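PDB 4YHC: sterol regulatory element-binding protein cleavage-activating protein, which acts as an escort protein required for processing of the transcription factor precursor sre1 when sterol or oxygen is low, here represented by its WD40 domain. Local coordinates for residues His6-Thr11 and Ser426-Asn431; Glu310-Leu315 and Asp329-Leu334; Tyr88-Ser93 and Leu121-Met126. The protein carries 9 engineered substitutions. All blocks are in the same frame, centred on the assembly; numbering follows the deposited sequence.

All three contacts belong to the beta-propeller of the WD40 domain, but each joins different elements and none touches another. Contact 1 lies at the outer edge of a blade, its centre about 30 Å from the centre of the chain. It is partly buried and made largely by backbone hydrogen bonds, with two waters bridging the strands. Contact 3, its centre about 15 Å from that of the chain, is buried between neighbouring blades, where hydrophobic side chains meet and a single indole hydrogen bond joins the strands. Contact 2 is also buried, though its centre lies about 26 Å from the chain's; there a loop packs on a tyrosine ring and backbone, its aspartates salt-bridged to two arginines.

Contact 1. Residues His6-Thr11 and Ser426-Asn431; sequences HDELST and SLKMYN
His6 and Tyr430 meet at one end of an antiparallel strand pair in which the N-terminal strand 6-8 adds itself to strand 421-432, the next strand in a blade of the WD40 beta-propeller. The imidazole lies over the root of the tyrosine side chain. Tyr430 CB stands over one face of the His6 ring, offset toward its rim and 3.5 Å from the centroid, a CH-pi contact in which CE1 of His6 comes nearest. The two ring planes are only 13° apart, yet they are slid so far along each other that they barely overlap. Torsions explain this: His6 CG sits between its backbone N and carbonyl carbon (chi1 67°), bringing the ring back to the partner strand, while Tyr430 CG is anti to its own N (chi1 -174°) and leads the phenol away.

On that same side of the sheet Glu8 and Lys428 run alongside each other, pointing the same way. Glu8 OE2 rests 3.7 Å from the aliphatic CD of Lys428, but the lysine bends beyond it and leaves NZ 4.5 Å from OE2, too far for a salt bridge. A water donates to OE2 and weakly accepts from NZ.

The other side carries Asp7, which lies beside Met429, with Asp7 OD1 3.5 Å from Met429 CG, and crosses over Leu427. Ser4 OG is hydrogen-bonded to Asp7 OD1 and Trp3 NE1 to OD2, next to these buried apolar chains; Trp3 also packs on Met429.

Three backbone hydrogen bonds tie the strands: Tyr430 N to His6 O, and a reciprocal pair between Glu8 and Lys428. Past the last of them a water continues the ladder, accepting from Ser10 N at 2.8 Å and donating to Ser426 O at 2.7 Å.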
loop_
_atom_site.group_PDB
_atom_site.type_symbol
_atom_site.label_atom_id
_atom_site.label_comp_id
_atom_site.label_asym_id
_atom_site.label_seq_id
_atom_site.Cartn_x
_atom_site.Cartn_y
_atom_site.Cartn_z
ATOM N N HIS A 6 10.814 23.765 -18.926
ATOM C CA HIS A 6 11.364 22.490 -19.460
ATOM C C HIS A 6 12.217 21.799 -18.439
ATOM O O HIS A 6 12.764 22.427 -17.541
ATOM C CB HIS A 6 12.238 22.743 -20.724
ATOM C CG HIS A 6 13.508 23.512 -20.452
ATOM N ND1 HIS A 6 13.572 24.891 -20.501
ATOM C CD2 HIS A 6 14.747 23.101 -20.092
ATOM C CE1 HIS A 6 14.799 25.291 -20.205
ATOM N NE2 HIS A 6 15.535 24.228 -19.989
ATOM N N ASP A 7 12.375 20.507 -18.642
ATOM C CA ASP A 7 13.267 19.670 -17.871
ATOM C C ASP A 7 14.464 19.286 -18.711
ATOM O O ASP A 7 14.330 19.042 -19.919
ATOM C CB ASP A 7 12.538 18.401 -17.469
ATOM C CG ASP A 7 11.441 18.648 -16.438
ATOM O OD1 ASP A 7 11.316 19.781 -15.928
ATOM O OD2 ASP A 7 10.752 17.671 -16.047
ATOM N N GLU A 8 15.627 19.216 -18.089
ATOM C CA GLU A 8 16.820 18.721 -18.742
ATOM C C GLU A 8 17.409 17.500 -18.048
ATOM O O GLU A 8 17.473 17.469 -16.826
ATOM C CB GLU A 8 17.845 19.888 -18.771
ATOM C CG GLU A 8 19.278 19.487 -19.104
ATOM C CD GLU A 8 20.298 20.567 -18.730
ATOM O OE1 GLU A 8 21.359 20.173 -18.198
ATOM O OE2 GLU A 8 20.042 21.782 -18.962
ATOM N N LEU A 9 17.770 16.464 -18.827
ATOM C CA LEU A 9 18.425 15.230 -18.346
ATOM C C LEU A 9 19.569 14.878 -19.294
ATOM O O LEU A 9 19.569 15.322 -20.443
ATOM C CB LEU A 9 17.458 14.053 -18.421
ATOM C CG LEU A 9 16.247 14.176 -17.490
ATOM C CD1 LEU A 9 15.117 14.945 -18.113
ATOM C CD2 LEU A 9 15.690 12.823 -17.175
ATOM N N SER A 10 20.519 14.077 -18.824
ATOM C CA SER A 10 21.486 13.491 -19.700
ATOM C C SER A 10 20.841 12.442 -20.596
ATOM O O SER A 10 20.016 11.680 -20.143
ATOM C CB SER A 10 22.620 12.871 -18.897
ATOM O OG SER A 10 23.279 13.928 -18.252
ATOM N N THR A 11 21.259 12.397 -21.854
ATOM C CA THR A 11 20.895 11.308 -22.735
ATOM C C THR A 11 21.368 9.963 -22.209
ATOM O O THR A 11 22.456 9.869 -21.673
ATOM C CB THR A 11 21.431 11.609 -24.147
ATOM O OG1 THR A 11 20.861 12.869 -24.569
ATOM C CG2 THR A 11 21.038 10.518 -25.148
ATOM N N SER A 426 20.204 12.962 -12.825
ATOM C CA SER A 426 20.082 14.369 -12.466
ATOM C C SER A 426 18.969 15.003 -13.334
ATOM O O SER A 426 18.925 14.804 -14.561
ATOM C CB SER A 426 21.481 15.011 -12.686
ATOM O OG SER A 426 21.508 16.342 -12.248
ATOM N N LEU A 427 18.057 15.733 -12.716
ATOM C CA LEU A 427 16.889 16.255 -13.412
ATOM C C LEU A 427 16.863 17.722 -13.118
ATOM O O LEU A 427 16.611 18.134 -11.962
ATOM C CB LEU A 427 15.613 15.608 -12.901
ATOM C CG LEU A 427 14.341 15.989 -13.647
ATOM C CD1 LEU A 427 13.142 15.169 -13.140
ATOM C CD2 LEU A 427 13.988 17.419 -13.480
ATOM N N LYS A 428 17.129 18.544 -14.135
ATOM C CA LYS A 428 17.086 19.996 -13.944
ATOM C C LYS A 428 15.779 20.555 -14.455
ATOM O O LYS A 428 15.432 20.321 -15.606
ATOM C CB LYS A 428 18.244 20.672 -14.677
ATOM C CG LYS A 428 18.192 22.166 -14.541
ATOM C CD LYS A 428 19.144 22.892 -15.503
ATOM C CE LYS A 428 20.567 23.060 -14.974
ATOM N NZ LYS A 428 21.196 24.353 -15.457
ATOM N N MET A 429 15.080 21.314 -13.624
ATOM C CA MET A 429 13.778 21.887 -13.963
ATOM C C MET A 429 13.923 23.412 -14.068
ATOM O O MET A 429 14.238 24.103 -13.055
ATOM C CB MET A 429 12.724 21.588 -12.877
ATOM C CG MET A 429 12.415 20.091 -12.649
ATOM S SD MET A 429 11.052 19.905 -11.449
ATOM C CE MET A 429 10.901 18.143 -11.295
ATOM N N TYR A 430 13.716 23.910 -15.281
ATOM C CA TYR A 430 13.882 25.336 -15.570
ATOM C C TYR A 430 12.568 26.024 -15.351
ATOM O O TYR A 430 11.581 25.638 -15.913
ATOM C CB TYR A 430 14.335 25.546 -17.016
ATOM C CG TYR A 430 14.635 26.983 -17.239
ATOM C CD1 TYR A 430 15.823 27.525 -16.784
ATOM C CD2 TYR A 430 13.706 27.822 -17.813
ATOM C CE1 TYR A 430 16.107 28.861 -16.962
ATOM C CE2 TYR A 430 13.974 29.171 -18.002
ATOM C CZ TYR A 430 15.181 29.680 -17.576
ATOM O OH TYR A 430 15.464 31.007 -17.737
ATOM N N ASN A 431 12.553 27.015 -14.487
ATOM C CA ASN A 431 11.305 27.650 -14.075
ATOM C C ASN A 431 10.272 26.686 -13.420
ATOM O O ASN A 431 9.050 26.656 -13.765
ATOM C CB ASN A 431 10.664 28.392 -15.216
ATOM C CG ASN A 431 9.833 29.532 -14.714
ATOM O OD1 ASN A 431 10.076 30.032 -13.603
ATOM N ND2 ASN A 431 8.839 29.943 -15.489
HETATM O O HOH W 1 22.359 23.088 -18.398
HETATM O O HOH W 2 20.271 13.102 -16.230
#

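Contact 2. Residues Glu310-Leu315 and Asp329-Leu334; sequences ESYIIL and DPDNSL
Leu334 meets the chain just before strand 311-317, where its CD2 lies 3.3 Å from the backbone O of Glu310, a poorly ordered residue, which makes this approach less certain. Its CB comes to the edge of the Tyr312 ring, near the ring plane and 3.9 Å from CD2 of the tyrosine. Along the same ring Asp331 approaches obliquely, its CB 3.6 Å from Tyr312 CE2 and its carboxylate plane turned 36° from that of the ring. A chi1 of 62° swings the Tyr312 ring toward the loop, where it meets both.

Behind this layer the loop is shaped by a type I turn from Asp329 to Asn332, and Asp329 OD1 accepts from Asp331 N at 2.8 Å, an Asx turn. Asn332 ND2 donates back to Asp329 O. Farther out, Arg283 forms salt bridges with both Asp329 and Asp331, and Arg276 takes the other oxygen of Asp331; both arginines also touch Tyr312. The loop then leads into strand 335-337, which runs parallel to 311-317.

The loop thus offers carbon to the strand, while the polar end of Asp331 is spent on two arginines that probably keep it ionised despite its burial.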
loop_
_atom_site.group_PDB
_atom_site.type_symbol
_atom_site.label_atom_id
_atom_site.label_comp_id
_atom_site.label_asym_id
_atom_site.label_seq_id
_atom_site.Cartn_x
_atom_site.Cartn_y
_atom_site.Cartn_z
ATOM N N GLU A 310 17.306 -19.008 -8.440
ATOM C CA GLU A 310 18.164 -19.473 -7.361
ATOM C C GLU A 310 17.378 -20.319 -6.373
ATOM O O GLU A 310 17.575 -21.528 -6.278
ATOM C CB GLU A 310 18.783 -18.283 -6.626
ATOM C CG GLU A 310 20.234 -18.007 -6.980
ATOM C CD GLU A 310 20.615 -16.553 -6.781
ATOM O OE1 GLU A 310 20.216 -15.715 -7.616
ATOM O OE2 GLU A 310 21.310 -16.246 -5.792
ATOM N N SER A 311 16.486 -19.669 -5.634
ATOM C CA SER A 311 15.745 -20.332 -4.576
ATOM C C SER A 311 14.455 -19.592 -4.241
ATOM O O SER A 311 14.130 -18.583 -4.861
ATOM C CB SER A 311 16.611 -20.423 -3.325
ATOM O OG SER A 311 17.172 -19.159 -3.023
ATOM N N TYR A 312 13.730 -20.103 -3.252
ATOM C CA TYR A 312 12.501 -19.473 -2.799
ATOM C C TYR A 312 12.280 -19.763 -1.364
ATOM O O TYR A 312 12.924 -20.611 -0.792
ATOM C CB TYR A 312 11.298 -20.019 -3.605
ATOM C CG TYR A 312 11.059 -21.480 -3.459
ATOM C CD1 TYR A 312 10.245 -21.979 -2.471
ATOM C CD2 TYR A 312 11.641 -22.388 -4.360
ATOM C CE1 TYR A 312 10.013 -23.339 -2.338
ATOM C CE2 TYR A 312 11.396 -23.753 -4.262
ATOM C CZ TYR A 312 10.608 -24.218 -3.260
ATOM O OH TYR A 312 10.390 -25.552 -3.156
ATOM N N ILE A 313 11.289 -19.113 -0.804
ATOM C CA ILE A 313 10.948 -19.221 0.582
ATOM C C ILE A 313 9.538 -19.593 0.624
ATOM O O ILE A 313 8.706 -18.968 -0.111
ATOM C CB ILE A 313 11.102 -17.787 1.148
ATOM C CG1 ILE A 313 12.543 -17.326 1.007
ATOM C CG2 ILE A 313 10.602 -17.616 2.552
ATOM C CD1 ILE A 313 12.677 -15.800 1.019
ATOM N N ILE A 314 9.187 -20.523 1.509
ATOM C CA ILE A 314 7.835 -20.840 1.771
ATOM C C ILE A 314 7.370 -19.975 2.923
ATOM O O ILE A 314 7.787 -20.225 4.046
ATOM C CB ILE A 314 7.671 -22.338 2.147
ATOM C CG1 ILE A 314 7.987 -23.227 0.967
ATOM C CG2 ILE A 314 6.288 -22.625 2.702
ATOM C CD1 ILE A 314 8.278 -24.670 1.376
ATOM N N LEU A 315 6.490 -18.975 2.632
ATOM C CA LEU A 315 5.937 -18.075 3.612
ATOM C C LEU A 315 4.811 -18.638 4.384
ATOM O O LEU A 315 4.602 -18.247 5.497
ATOM C CB LEU A 315 5.342 -16.802 2.974
ATOM C CG LEU A 315 6.139 -15.561 2.672
ATOM C CD1 LEU A 315 5.138 -14.414 2.367
ATOM C CD2 LEU A 315 7.126 -15.257 3.789
ATOM N N ASP A 329 5.304 -29.109 -10.259
ATOM C CA ASP A 329 6.040 -28.163 -9.437
ATOM C C ASP A 329 6.987 -27.349 -10.296
ATOM O O ASP A 329 8.091 -27.799 -10.608
ATOM C CB ASP A 329 6.797 -28.832 -8.315
ATOM C CG ASP A 329 7.355 -27.808 -7.307
ATOM O OD1 ASP A 329 7.693 -26.675 -7.709
ATOM O OD2 ASP A 329 7.447 -28.149 -6.131
ATOM N N PRO A 330 6.552 -26.133 -10.672
ATOM C CA PRO A 330 7.389 -25.231 -11.461
ATOM C C PRO A 330 8.741 -24.817 -10.827
ATOM O O PRO A 330 9.537 -24.270 -11.526
ATOM C CB PRO A 330 6.501 -23.996 -11.614
ATOM C CG PRO A 330 5.660 -23.982 -10.389
ATOM C CD PRO A 330 5.369 -25.445 -10.121
ATOM N N ASP A 331 8.979 -25.057 -9.532
ATOM C CA ASP A 331 10.224 -24.642 -8.849
ATOM C C ASP A 331 11.191 -25.822 -8.561
ATOM O O ASP A 331 12.038 -25.769 -7.641
ATOM C CB ASP A 331 9.875 -23.943 -7.514
ATOM C CG ASP A 331 9.042 -22.652 -7.712
ATOM O OD1 ASP A 331 9.481 -21.771 -8.484
ATOM O OD2 ASP A 331 7.978 -22.535 -7.071
ATOM N N ASN A 332 11.064 -26.884 -9.336
ATOM C CA ASN A 332 11.931 -28.059 -9.175
ATOM C C ASN A 332 13.424 -27.688 -9.172
ATOM O O ASN A 332 14.091 -27.831 -8.139
ATOM C CB ASN A 332 11.608 -29.147 -10.225
ATOM C CG ASN A 332 11.442 -28.586 -11.629
ATOM O OD1 ASN A 332 12.419 -28.297 -12.324
ATOM N ND2 ASN A 332 10.192 -28.424 -12.053
ATOM N N SER A 333 13.919 -27.135 -10.284
ATOM C CA SER A 333 15.309 -26.651 -10.383
ATOM C C SER A 333 15.763 -25.612 -9.349
ATOM O O SER A 333 16.881 -25.072 -9.483
ATOM C CB SER A 333 15.548 -26.073 -11.763
ATOM O OG SER A 333 15.134 -27.024 -12.721
ATOM N N LEU A 334 14.938 -25.374 -8.315
ATOM C CA LEU A 334 15.244 -24.380 -7.257
ATOM C C LEU A 334 15.329 -24.915 -5.827
ATOM O O LEU A 334 14.614 -25.835 -5.430
ATOM C CB LEU A 334 14.188 -23.250 -7.247
ATOM C CG LEU A 334 14.111 -22.277 -8.401
ATOM C CD1 LEU A 334 13.302 -21.057 -7.964
ATOM C CD2 LEU A 334 15.496 -21.885 -8.873
#

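Contact 3. Residues Tyr88-Ser93 and Leu121-Met126; sequences YVSLFS and LNVFWM
Val123 presses a methyl onto the Phe92 ring: CG2 lies over one face, offset toward the rim, 3.9 Å from the centroid in a CH-pi contact. The other methyl, CG1, reaches CE1 of the same ring at 3.7 Å. Leu121 comes in at about a right angle to the phenylalanine, its CD1 4.1 Å from Phe92 CD2, and Tyr113 adds an edge-to-face ring. Farther along, the indole of Trp125 brings CH2 to within 3.4 Å of Tyr88 CB, oblique to the indole plane.

These side chains fill the space between two neighbouring blades of the propeller, lying in the predicted second and third WD repeats. The axes of strands 88-92 and 121-126 approach no closer than 9.1 Å, so the link is made by side chains rather than by a shared sheet.

Toward the polar edge, Trp125 NE1 donates to Ser90 OG at 3.0 Å. The bond is bent, 142° at the hydrogen, and OG lies 25° out of the indole plane. With chi1 at 53° the Ser90 hydroxyl accepts from the indole while it is also hydrogen-bonded to Ala81 O. A leucine in place of Trp125 would probably leave Ser90 OG without its indole donor and open a gap beside Tyr88 CB. Phe138 meets the indole edge-to-face from within the third repeat.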
loop_
_atom_site.group_PDB
_atom_site.type_symbol
_atom_site.label_atom_id
_atom_site.label_comp_id
_atom_site.label_asym_id
_atom_site.label_seq_id
_atom_site.Cartn_x
_atom_site.Cartn_y
_atom_site.Cartn_z
ATOM N N TYR A 88 -14.868 1.563 -8.473
ATOM C CA TYR A 88 -15.647 2.414 -7.588
ATOM C C TYR A 88 -14.747 3.133 -6.563
ATOM O O TYR A 88 -13.705 2.606 -6.126
ATOM C CB TYR A 88 -16.698 1.540 -6.844
ATOM C CG TYR A 88 -17.572 0.814 -7.798
ATOM C CD1 TYR A 88 -18.615 1.476 -8.482
ATOM C CD2 TYR A 88 -17.356 -0.504 -8.091
ATOM C CE1 TYR A 88 -19.404 0.806 -9.412
ATOM C CE2 TYR A 88 -18.138 -1.169 -9.045
ATOM C CZ TYR A 88 -19.150 -0.496 -9.703
ATOM O OH TYR A 88 -19.918 -1.179 -10.640
ATOM N N VAL A 89 -15.139 4.327 -6.194
ATOM C CA VAL A 89 -14.492 5.061 -5.107
ATOM C C VAL A 89 -15.553 5.400 -4.066
ATOM O O VAL A 89 -16.729 5.750 -4.450
ATOM C CB VAL A 89 -13.827 6.337 -5.614
ATOM C CG1 VAL A 89 -12.969 6.954 -4.534
ATOM C CG2 VAL A 89 -12.893 6.039 -6.772
ATOM N N SER A 90 -15.177 5.273 -2.785
ATOM C CA SER A 90 -15.996 5.724 -1.657
ATOM C C SER A 90 -15.365 6.900 -1.029
ATOM O O SER A 90 -14.213 6.815 -0.628
ATOM C CB SER A 90 -16.147 4.677 -0.542
ATOM O OG SER A 90 -14.874 4.208 -0.100
ATOM N N LEU A 91 -16.109 7.996 -0.951
ATOM C CA LEU A 91 -15.653 9.225 -0.311
ATOM C C LEU A 91 -16.500 9.445 0.963
ATOM O O LEU A 91 -17.715 9.306 0.923
ATOM C CB LEU A 91 -15.848 10.399 -1.241
ATOM C CG LEU A 91 -15.146 10.494 -2.583
ATOM C CD1 LEU A 91 -15.597 11.768 -3.272
ATOM C CD2 LEU A 91 -13.640 10.513 -2.364
ATOM N N PHE A 92 -15.864 9.799 2.063
ATOM C CA PHE A 92 -16.561 10.046 3.302
ATOM C C PHE A 92 -16.309 11.463 3.735
ATOM O O PHE A 92 -15.144 11.872 3.940
ATOM C CB PHE A 92 -16.038 9.121 4.425
ATOM C CG PHE A 92 -16.537 7.705 4.317
ATOM C CD1 PHE A 92 -16.069 6.870 3.311
ATOM C CD2 PHE A 92 -17.471 7.200 5.251
ATOM C CE1 PHE A 92 -16.543 5.589 3.188
ATOM C CE2 PHE A 92 -17.933 5.921 5.129
ATOM C CZ PHE A 92 -17.493 5.120 4.086
ATOM N N SER A 93 -17.385 12.232 3.871
ATOM C CA SER A 93 -17.315 13.520 4.572
ATOM C C SER A 93 -17.570 13.279 6.062
ATOM O O SER A 93 -17.609 12.112 6.502
ATOM C CB SER A 93 -18.333 14.498 3.969
ATOM O OG SER A 93 -19.666 14.003 4.177
ATOM N N LEU A 121 -10.913 8.220 10.513
ATOM C CA LEU A 121 -11.446 7.038 9.836
ATOM C C LEU A 121 -10.432 6.285 9.001
ATOM O O LEU A 121 -9.613 6.897 8.323
ATOM C CB LEU A 121 -12.551 7.447 8.868
ATOM C CG LEU A 121 -13.797 8.078 9.428
ATOM C CD1 LEU A 121 -14.867 7.936 8.343
ATOM C CD2 LEU A 121 -14.268 7.442 10.732
ATOM N N ASN A 122 -10.548 4.969 8.997
ATOM C CA ASN A 122 -9.959 4.162 7.947
ATOM C C ASN A 122 -11.080 3.387 7.291
ATOM O O ASN A 122 -11.909 2.859 8.026
ATOM C CB ASN A 122 -8.947 3.239 8.559
ATOM C CG ASN A 122 -8.006 2.661 7.541
ATOM O OD1 ASN A 122 -7.929 3.133 6.398
ATOM N ND2 ASN A 122 -7.278 1.617 7.944
ATOM N N VAL A 123 -11.153 3.362 5.938
ATOM C CA VAL A 123 -12.206 2.661 5.218
ATOM C C VAL A 123 -11.690 1.624 4.252
ATOM O O VAL A 123 -10.742 1.899 3.593
ATOM C CB VAL A 123 -13.036 3.666 4.406
ATOM C CG1 VAL A 123 -14.098 2.906 3.624
ATOM C CG2 VAL A 123 -13.694 4.676 5.325
ATOM N N PHE A 124 -12.311 0.449 4.159
ATOM C CA PHE A 124 -11.817 -0.648 3.321
ATOM C C PHE A 124 -12.998 -1.260 2.667
ATOM O O PHE A 124 -13.990 -1.450 3.322
ATOM C CB PHE A 124 -11.307 -1.869 4.151
ATOM C CG PHE A 124 -10.491 -1.520 5.295
ATOM C CD1 PHE A 124 -9.268 -0.998 5.114
ATOM C CD2 PHE A 124 -10.947 -1.766 6.573
ATOM C CE1 PHE A 124 -8.481 -0.686 6.175
ATOM C CE2 PHE A 124 -10.186 -1.440 7.651
ATOM C CZ PHE A 124 -8.946 -0.888 7.453
ATOM N N TRP A 125 -12.867 -1.609 1.403
ATOM C CA TRP A 125 -13.822 -2.453 0.688
ATOM C C TRP A 125 -13.406 -3.924 0.741
ATOM O O TRP A 125 -12.229 -4.256 0.504
ATOM C CB TRP A 125 -13.796 -2.077 -0.777
ATOM C CG TRP A 125 -14.355 -0.711 -1.135
ATOM C CD1 TRP A 125 -13.848 0.479 -0.788
ATOM C CD2 TRP A 125 -15.448 -0.448 -1.978
ATOM N NE1 TRP A 125 -14.539 1.474 -1.378
ATOM C CE2 TRP A 125 -15.535 0.928 -2.126
ATOM C CE3 TRP A 125 -16.336 -1.256 -2.680
ATOM C CZ2 TRP A 125 -16.541 1.561 -2.908
ATOM C CZ3 TRP A 125 -17.304 -0.649 -3.504
ATOM C CH2 TRP A 125 -17.420 0.737 -3.582
ATOM N N MET A 126 -14.350 -4.813 0.995
ATOM C CA MET A 126 -14.028 -6.217 0.910
ATOM C C MET A 126 -15.085 -6.941 0.063
ATOM O O MET A 126 -16.252 -6.650 0.167
ATOM C CB MET A 126 -13.939 -6.828 2.288
ATOM C CG MET A 126 -12.945 -6.043 3.214
ATOM S SD MET A 126 -12.809 -6.808 4.816
ATOM C CE MET A 126 -11.491 -7.904 4.438
#